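Local coordinates for EtuB protein (Clostridium kluyveri DSM 555, PDB 3IO0) that probably builds, as a trimer of tandem BMC-domain chains, part of the protein shell of a bacterial microcompartment associated with ethanol utilisation, at residues A[173-178]-A[187-192]; A[43-48]-A[82-87]; A[63-68]-A[86-91]. One frame throughout, in Å; residues are numbered along the deposited sequence.

Interaction 1 of 3, residues A[173-178]-A[187-192]; sequences ITYGSP and NEILIT
Thr192 O takes two backbone donors from the 173-178 side: Ile173 N at 2.7 Å from Thr192 O, and Thr174 N in a weak bond to the same oxygen. Two residues therefore face one, a classic beta bulge. In return Thr192 N bonds to Thr174 O, though this bond is doubtful because the oxygen is crowded in the model. Farther along, Gly176 and Leu190 exchange both their backbone groups, with Gly176 N 2.9 Å from Leu190 O and Leu190 N 2.8 Å from Gly176 O. This antiparallel pairing joins strands 171-176 and 189-195 in the sheet of the second BMC domain, where 171-176 is the outermost strand on its side within the chain. Beside Gly176, Tyr175 and Ile191 form a non-hydrogen-bonded pair; Asn180 gives ND2 to Tyr175 O and takes Ser177 N through OD1, and Ile191 bonds through its backbone to Met149. The Tyr175 ring, its CG anti to the backbone N (chi1 169°), runs along the sheet to bring OH within 3.5 Å of Ile189 CD1. Ile189 CD1 also lies 3.7 Å from Ser177 CB. On the face of the threonines, Thr174 CG2 meets Leu190 CD2 at 3.8 Å. Ser177 OG bonds to Glu71 OE1 of the second subunit, whose His30 stacks on Tyr175. Glu188 OE1 is held by Thr186 OG1; Asn187 ND2 bonds to Asp75 OD2 and Ala45 O of the second subunit, while Asn187 OD1 accepts from Ala154 N.

Interaction 2 of 3, residues A[43-48]-A[82-87]; sequences ISARVG and HGIFIV
Ile43 pairs with Ile86 through two backbone bonds: Ile43 N lies 2.9 Å from Ile86 O, and Ile86 N approaches Ile43 O nearly along the C=O axis. Ile43 CB and Ile86 CB lie 4.2 Å apart on one face. Ser44, on the other face with Phe85, has its OG anti to the backbone N (chi1 -167°), which sets the hydroxyl at the edge of the Phe85 ring, with Ser44 OG 4.0 Å from Phe85 CD1. The bond of that OG goes to Gly155 N of the third subunit, and Ala154 of the same subunit packs on Phe85. Ala45 returns to the face of the isoleucines; Ala45 CB meets Ile84 CG2 at 3.6 Å. Ala45 N bonds to Ile84 O at 3.0 Å, while Ala45 O receives Ile84 N and also Asn187 ND2 of the third subunit. After Ala45 the strand gives way to a turn. Arg46 O takes a weak bond from Gly83 N, and Arg46 NE forms a salt bridge with Asp75 OD2. At Gly48 the chain comes back, with Gly48 N 2.8 Å from His82 O, in the carbonyl plane and on a lone pair; Thr76 OG1 is a second donor to this oxygen. The buried pairing of strands 39-45 and 84-90 in the first BMC domain leaves the strand amides matched with carbonyls, the isoleucine face apolar, and the Ser44 face able to bond across the trimer interface.

Interaction 3 of 3, residues A[63-68]-A[86-91]; sequences TNTEVA and IVLKAA
Glu66 and Lys89 lie across from each other on one face of an antiparallel pair, their side chains slanting past one another. Lys89 CG sits between its backbone N and carbonyl carbon (chi1 61°), and from there the extended chain crosses Glu66 at a slant. The approach is through carbon: Lys89 CE is 3.6 Å from Glu66 OE1, whereas Lys89 NZ stays 4.5 Å from that oxygen, too far for a salt bridge, and makes a weak hydrogen bond to Gly32 O. On the other face Val67 CG2 meets Leu88 CD2 at 3.9 Å, one branch methyl against another. Ala68 CB points toward the partner strand and rests 3.8 Å from Val87 CG1. At the opposite end Thr65 CG2 touches Ala90 CB. Backbone bonds fix this register, Glu66 N 2.9 Å from Lys89 O and Lys89 N 2.8 Å from Glu66 O, followed by Ala68 N to Val87 O. The N-to-C directions of the short strand segments differ by 127°, far from the straight antiparallel 180°. Strand 66-71 is outermost in its sheet within the chain, and 84-90 has 39-45 on its other side. Helices 50-61 and 93-111 pack on Thr65 and Leu88, while helix 132-138 covers Val67.

How the interactions relate
Interactions 2 and 3 share Ile86 and Val87 and follow one another along strand 84-90, the strand that lies between 39-45 and 66-71 in the sheet of the first BMC domain; their centres are about 16 Å apart. Interaction 1 comes later in the chain: its strands 171-176 and 189-195 hold the places in the second domain's sheet that 66-71 and 84-90, the pair of interaction 3, hold in theirs. Its centre is about 18 Å from that of interaction 2, with Glu188 packing on His82, and about 26 Å from that of interaction 3, on the opposite side of the chain's centre. Interactions 1 and 2 both border other subunits, consistent with a trimer of tandem domains; interaction 3 touches no other chain of the assembly.

Interaction 1 of 3, residues A[173-178]-A[187-192]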
# COMPACT_ATOMS: atom_id res chain seq x y z
N ILE A 173 -7.69 -1.15 23.57
CA ILE A 173 -8.79 -1.65 22.74
C ILE A 173 -8.28 -2.20 21.42
O ILE A 173 -8.73 -3.25 20.98
CB ILE A 173 -9.90 -0.59 22.56
CG1 ILE A 173 -10.37 -0.08 23.92
CG2 ILE A 173 -11.09 -1.14 21.78
CD1 ILE A 173 -10.94 -1.14 24.82
N THR A 174 -7.32 -1.51 20.81
CA THR A 174 -6.77 -1.92 19.52
C THR A 174 -5.25 -1.80 19.50
O THR A 174 -4.72 -0.75 19.85
CB THR A 174 -7.34 -1.04 18.38
OG1 THR A 174 -8.74 -1.32 18.22
CG2 THR A 174 -6.60 -1.28 17.07
N TYR A 175 -4.57 -2.86 19.09
CA TYR A 175 -3.15 -2.75 18.75
C TYR A 175 -2.97 -3.01 17.26
O TYR A 175 -3.34 -4.08 16.77
CB TYR A 175 -2.28 -3.69 19.58
CG TYR A 175 -0.86 -3.80 19.07
CD1 TYR A 175 0.14 -2.94 19.53
CD2 TYR A 175 -0.51 -4.77 18.14
CE1 TYR A 175 1.45 -3.03 19.06
CE2 TYR A 175 0.78 -4.87 17.67
CZ TYR A 175 1.77 -4.01 18.13
OH TYR A 175 3.06 -4.14 17.64
N GLY A 176 -2.42 -2.05 16.54
CA GLY A 176 -2.26 -2.19 15.10
C GLY A 176 -0.84 -1.91 14.70
O GLY A 176 -0.27 -0.88 15.09
N SER A 177 -0.26 -2.83 13.94
CA SER A 177 1.10 -2.70 13.44
C SER A 177 1.05 -2.75 11.91
O SER A 177 -0.02 -2.98 11.34
CB SER A 177 1.94 -3.84 13.99
OG SER A 177 1.48 -5.06 13.47
N PRO A 178 2.20 -2.54 11.23
CA PRO A 178 2.17 -2.43 9.76
C PRO A 178 1.55 -3.62 9.04
O PRO A 178 1.08 -3.47 7.92
CB PRO A 178 3.64 -2.34 9.39
CG PRO A 178 4.26 -1.71 10.56
CD PRO A 178 3.57 -2.36 11.73
N ASN A 187 3.25 2.68 7.65
CA ASN A 187 4.43 2.61 8.50
C ASN A 187 4.14 3.20 9.88
O ASN A 187 4.79 4.15 10.31
CB ASN A 187 5.63 3.28 7.83
CG ASN A 187 6.96 2.76 8.37
OD1 ASN A 187 7.08 2.41 9.54
ND2 ASN A 187 7.96 2.73 7.50
N GLU A 188 3.17 2.60 10.57
CA GLU A 188 2.71 3.12 11.85
C GLU A 188 2.55 2.02 12.89
O GLU A 188 2.32 0.86 12.54
CB GLU A 188 1.34 3.78 11.69
CG GLU A 188 1.24 4.92 10.71
CD GLU A 188 -0.19 5.18 10.29
OE1 GLU A 188 -0.95 4.20 10.15
OE2 GLU A 188 -0.57 6.36 10.12
N ILE A 189 2.67 2.40 14.16
CA ILE A 189 2.05 1.64 15.25
C ILE A 189 0.84 2.44 15.73
O ILE A 189 0.96 3.61 16.07
CB ILE A 189 3.03 1.36 16.42
CG1 ILE A 189 4.07 0.32 16.01
CG2 ILE A 189 2.27 0.90 17.67
CD1 ILE A 189 3.54 -1.09 15.89
N LEU A 190 -0.33 1.80 15.73
CA LEU A 190 -1.57 2.42 16.20
C LEU A 190 -2.07 1.77 17.48
O LEU A 190 -2.01 0.55 17.64
CB LEU A 190 -2.65 2.37 15.12
CG LEU A 190 -4.03 2.95 15.46
CD1 LEU A 190 -4.53 3.88 14.36
CD2 LEU A 190 -5.02 1.86 15.76
N ILE A 191 -2.58 2.60 18.38
CA ILE A 191 -3.14 2.13 19.63
C ILE A 191 -4.48 2.80 19.82
O ILE A 191 -4.68 3.95 19.41
CB ILE A 191 -2.12 2.32 20.82
CG1 ILE A 191 -1.28 1.07 20.94
CG2 ILE A 191 -2.75 2.56 22.18
CD1 ILE A 191 -2.06 -0.16 20.67
N THR A 192 -5.40 2.07 20.41
CA THR A 192 -6.73 2.57 20.65
C THR A 192 -7.06 2.32 22.10
O THR A 192 -6.84 1.23 22.62
CB THR A 192 -7.70 1.93 19.68
OG1 THR A 192 -8.05 2.90 18.69
CG2 THR A 192 -8.94 1.44 20.36

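Interaction 2 of 3, residues A[43-48]-A[82-87]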
# COMPACT_ATOMS: atom_id res chain seq x y z
N ILE A 43 -17.90 10.20 3.29
CA ILE A 43 -16.73 11.02 3.60
C ILE A 43 -15.55 10.24 3.05
O ILE A 43 -15.31 9.11 3.46
CB ILE A 43 -16.56 11.30 5.12
CG1 ILE A 43 -17.82 11.93 5.71
CG2 ILE A 43 -15.37 12.21 5.35
CD1 ILE A 43 -18.12 13.33 5.18
N SER A 44 -14.84 10.85 2.12
CA SER A 44 -13.71 10.21 1.45
C SER A 44 -12.54 11.18 1.43
O SER A 44 -12.73 12.35 1.10
CB SER A 44 -14.11 9.82 0.02
OG SER A 44 -13.16 8.94 -0.57
N ALA A 45 -11.34 10.72 1.77
CA ALA A 45 -10.17 11.61 1.79
C ALA A 45 -8.86 10.92 1.44
O ALA A 45 -8.71 9.71 1.63
CB ALA A 45 -10.04 12.28 3.13
N ARG A 46 -7.92 11.72 0.95
CA ARG A 46 -6.62 11.21 0.58
C ARG A 46 -5.73 11.14 1.81
O ARG A 46 -4.96 10.19 1.95
CB ARG A 46 -5.95 12.09 -0.48
CG ARG A 46 -6.76 12.25 -1.78
CD ARG A 46 -6.88 10.96 -2.57
NE ARG A 46 -5.58 10.29 -2.75
CZ ARG A 46 -4.61 10.71 -3.55
NH1 ARG A 46 -4.76 11.82 -4.27
NH2 ARG A 46 -3.48 10.02 -3.63
N VAL A 47 -5.85 12.12 2.70
CA VAL A 47 -4.94 12.20 3.85
C VAL A 47 -5.63 12.08 5.21
O VAL A 47 -6.46 12.91 5.59
CB VAL A 47 -4.03 13.47 3.79
CG1 VAL A 47 -3.15 13.58 5.04
CG2 VAL A 47 -3.17 13.46 2.53
N GLY A 48 -5.26 11.02 5.94
CA GLY A 48 -5.71 10.82 7.32
C GLY A 48 -6.90 9.89 7.40
O GLY A 48 -7.46 9.50 6.38
N HIS A 82 -3.03 6.19 6.33
CA HIS A 82 -4.26 6.00 5.56
C HIS A 82 -4.75 7.42 5.15
O HIS A 82 -4.28 8.39 5.75
CB HIS A 82 -5.26 5.32 6.48
CG HIS A 82 -4.76 4.05 7.11
ND1 HIS A 82 -4.34 3.99 8.42
CD2 HIS A 82 -4.65 2.79 6.62
CE1 HIS A 82 -3.98 2.75 8.71
NE2 HIS A 82 -4.16 2.00 7.64
N GLY A 83 -5.68 7.64 4.21
CA GLY A 83 -6.61 6.71 3.61
C GLY A 83 -7.93 6.70 4.37
O GLY A 83 -8.03 6.02 5.40
N ILE A 84 -8.96 7.42 3.92
CA ILE A 84 -10.26 7.21 4.60
C ILE A 84 -11.51 7.14 3.71
O ILE A 84 -11.69 7.96 2.81
CB ILE A 84 -10.46 8.14 5.83
CG1 ILE A 84 -11.74 7.79 6.59
CG2 ILE A 84 -10.49 9.57 5.43
CD1 ILE A 84 -11.66 6.50 7.38
N PHE A 85 -12.35 6.14 3.96
CA PHE A 85 -13.59 5.96 3.20
C PHE A 85 -14.73 5.52 4.11
O PHE A 85 -14.80 4.36 4.54
CB PHE A 85 -13.38 4.96 2.07
CG PHE A 85 -14.61 4.69 1.25
CD1 PHE A 85 -15.17 5.67 0.44
CD2 PHE A 85 -15.19 3.42 1.25
CE1 PHE A 85 -16.31 5.41 -0.34
CE2 PHE A 85 -16.32 3.15 0.49
CZ PHE A 85 -16.88 4.15 -0.31
N ILE A 86 -15.62 6.47 4.39
CA ILE A 86 -16.72 6.27 5.32
C ILE A 86 -18.04 6.41 4.58
O ILE A 86 -18.25 7.41 3.89
CB ILE A 86 -16.67 7.29 6.47
CG1 ILE A 86 -15.41 7.06 7.31
CG2 ILE A 86 -17.90 7.19 7.34
CD1 ILE A 86 -15.04 8.22 8.20
N VAL A 87 -18.90 5.40 4.71
CA VAL A 87 -20.23 5.45 4.13
C VAL A 87 -21.27 5.30 5.23
O VAL A 87 -21.26 4.32 5.96
CB VAL A 87 -20.44 4.39 3.01
CG1 VAL A 87 -21.85 4.43 2.48
CG2 VAL A 87 -19.49 4.63 1.87

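Interaction 3 of 3, residues A[63-68]-A[86-91]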
# COMPACT_ATOMS: atom_id res chain seq x y z
N THR A 63 -27.43 12.79 14.12
CA THR A 63 -28.36 12.50 13.02
C THR A 63 -28.96 11.11 13.07
O THR A 63 -28.52 10.22 13.83
CB THR A 63 -27.65 12.61 11.67
OG1 THR A 63 -26.54 11.71 11.66
CG2 THR A 63 -27.18 14.04 11.39
N ASN A 64 -29.97 10.91 12.22
CA ASN A 64 -30.59 9.61 12.11
C ASN A 64 -29.87 8.75 11.07
O ASN A 64 -30.46 8.33 10.06
CB ASN A 64 -32.07 9.75 11.78
CG ASN A 64 -32.83 8.44 11.93
OD1 ASN A 64 -32.29 7.44 12.40
ND2 ASN A 64 -34.08 8.45 11.53
N THR A 65 -28.59 8.49 11.31
CA THR A 65 -27.80 7.70 10.36
C THR A 65 -27.16 6.45 10.97
O THR A 65 -27.11 6.27 12.19
CB THR A 65 -26.73 8.57 9.70
OG1 THR A 65 -26.07 9.34 10.71
CG2 THR A 65 -27.38 9.53 8.71
N GLU A 66 -26.69 5.55 10.10
CA GLU A 66 -25.98 4.36 10.55
C GLU A 66 -24.74 4.17 9.68
O GLU A 66 -24.58 4.86 8.67
CB GLU A 66 -26.89 3.14 10.48
CG GLU A 66 -28.02 3.14 11.47
CD GLU A 66 -28.74 1.79 11.51
OE1 GLU A 66 -28.98 1.21 10.43
OE2 GLU A 66 -29.07 1.32 12.63
N VAL A 67 -23.86 3.26 10.09
CA VAL A 67 -22.59 3.10 9.42
C VAL A 67 -22.65 1.92 8.46
O VAL A 67 -22.84 0.78 8.88
CB VAL A 67 -21.45 2.95 10.44
CG1 VAL A 67 -20.16 2.51 9.76
CG2 VAL A 67 -21.25 4.25 11.22
N ALA A 68 -22.51 2.20 7.17
CA ALA A 68 -22.52 1.16 6.16
C ALA A 68 -21.13 0.54 6.06
O ALA A 68 -20.98 -0.68 6.13
CB ALA A 68 -22.96 1.72 4.83
N ILE A 86 -15.62 6.47 4.39
CA ILE A 86 -16.72 6.27 5.32
C ILE A 86 -18.04 6.41 4.58
O ILE A 86 -18.25 7.41 3.89
CB ILE A 86 -16.67 7.29 6.47
CG1 ILE A 86 -15.41 7.06 7.31
CG2 ILE A 86 -17.90 7.19 7.34
CD1 ILE A 86 -15.04 8.22 8.20
N VAL A 87 -18.90 5.40 4.71
CA VAL A 87 -20.23 5.45 4.13
C VAL A 87 -21.27 5.30 5.23
O VAL A 87 -21.26 4.32 5.96
CB VAL A 87 -20.44 4.39 3.01
CG1 VAL A 87 -21.85 4.43 2.48
CG2 VAL A 87 -19.49 4.63 1.87
N LEU A 88 -22.14 6.30 5.33
CA LEU A 88 -23.26 6.30 6.25
C LEU A 88 -24.54 6.01 5.48
O LEU A 88 -24.70 6.50 4.36
CB LEU A 88 -23.37 7.66 6.93
CG LEU A 88 -22.15 8.22 7.64
CD1 LEU A 88 -22.44 9.61 8.19
CD2 LEU A 88 -21.73 7.27 8.75
N LYS A 89 -25.44 5.23 6.08
CA LYS A 89 -26.72 4.91 5.46
C LYS A 89 -27.91 5.50 6.21
O LYS A 89 -27.89 5.64 7.44
CB LYS A 89 -26.89 3.41 5.29
CG LYS A 89 -26.87 2.60 6.57
CD LYS A 89 -27.13 1.12 6.28
CE LYS A 89 -27.11 0.27 7.54
NZ LYS A 89 -26.90 -1.15 7.19
N ALA A 90 -28.96 5.84 5.46
CA ALA A 90 -30.16 6.48 6.00
C ALA A 90 -31.35 6.15 5.12
O ALA A 90 -31.19 5.92 3.93
CB ALA A 90 -29.98 7.99 6.07
N ALA A 91 -32.53 6.13 5.72
CA ALA A 91 -33.77 5.97 4.96
C ALA A 91 -34.03 7.22 4.11
O ALA A 91 -34.58 7.13 3.02
CB ALA A 91 -34.94 5.69 5.90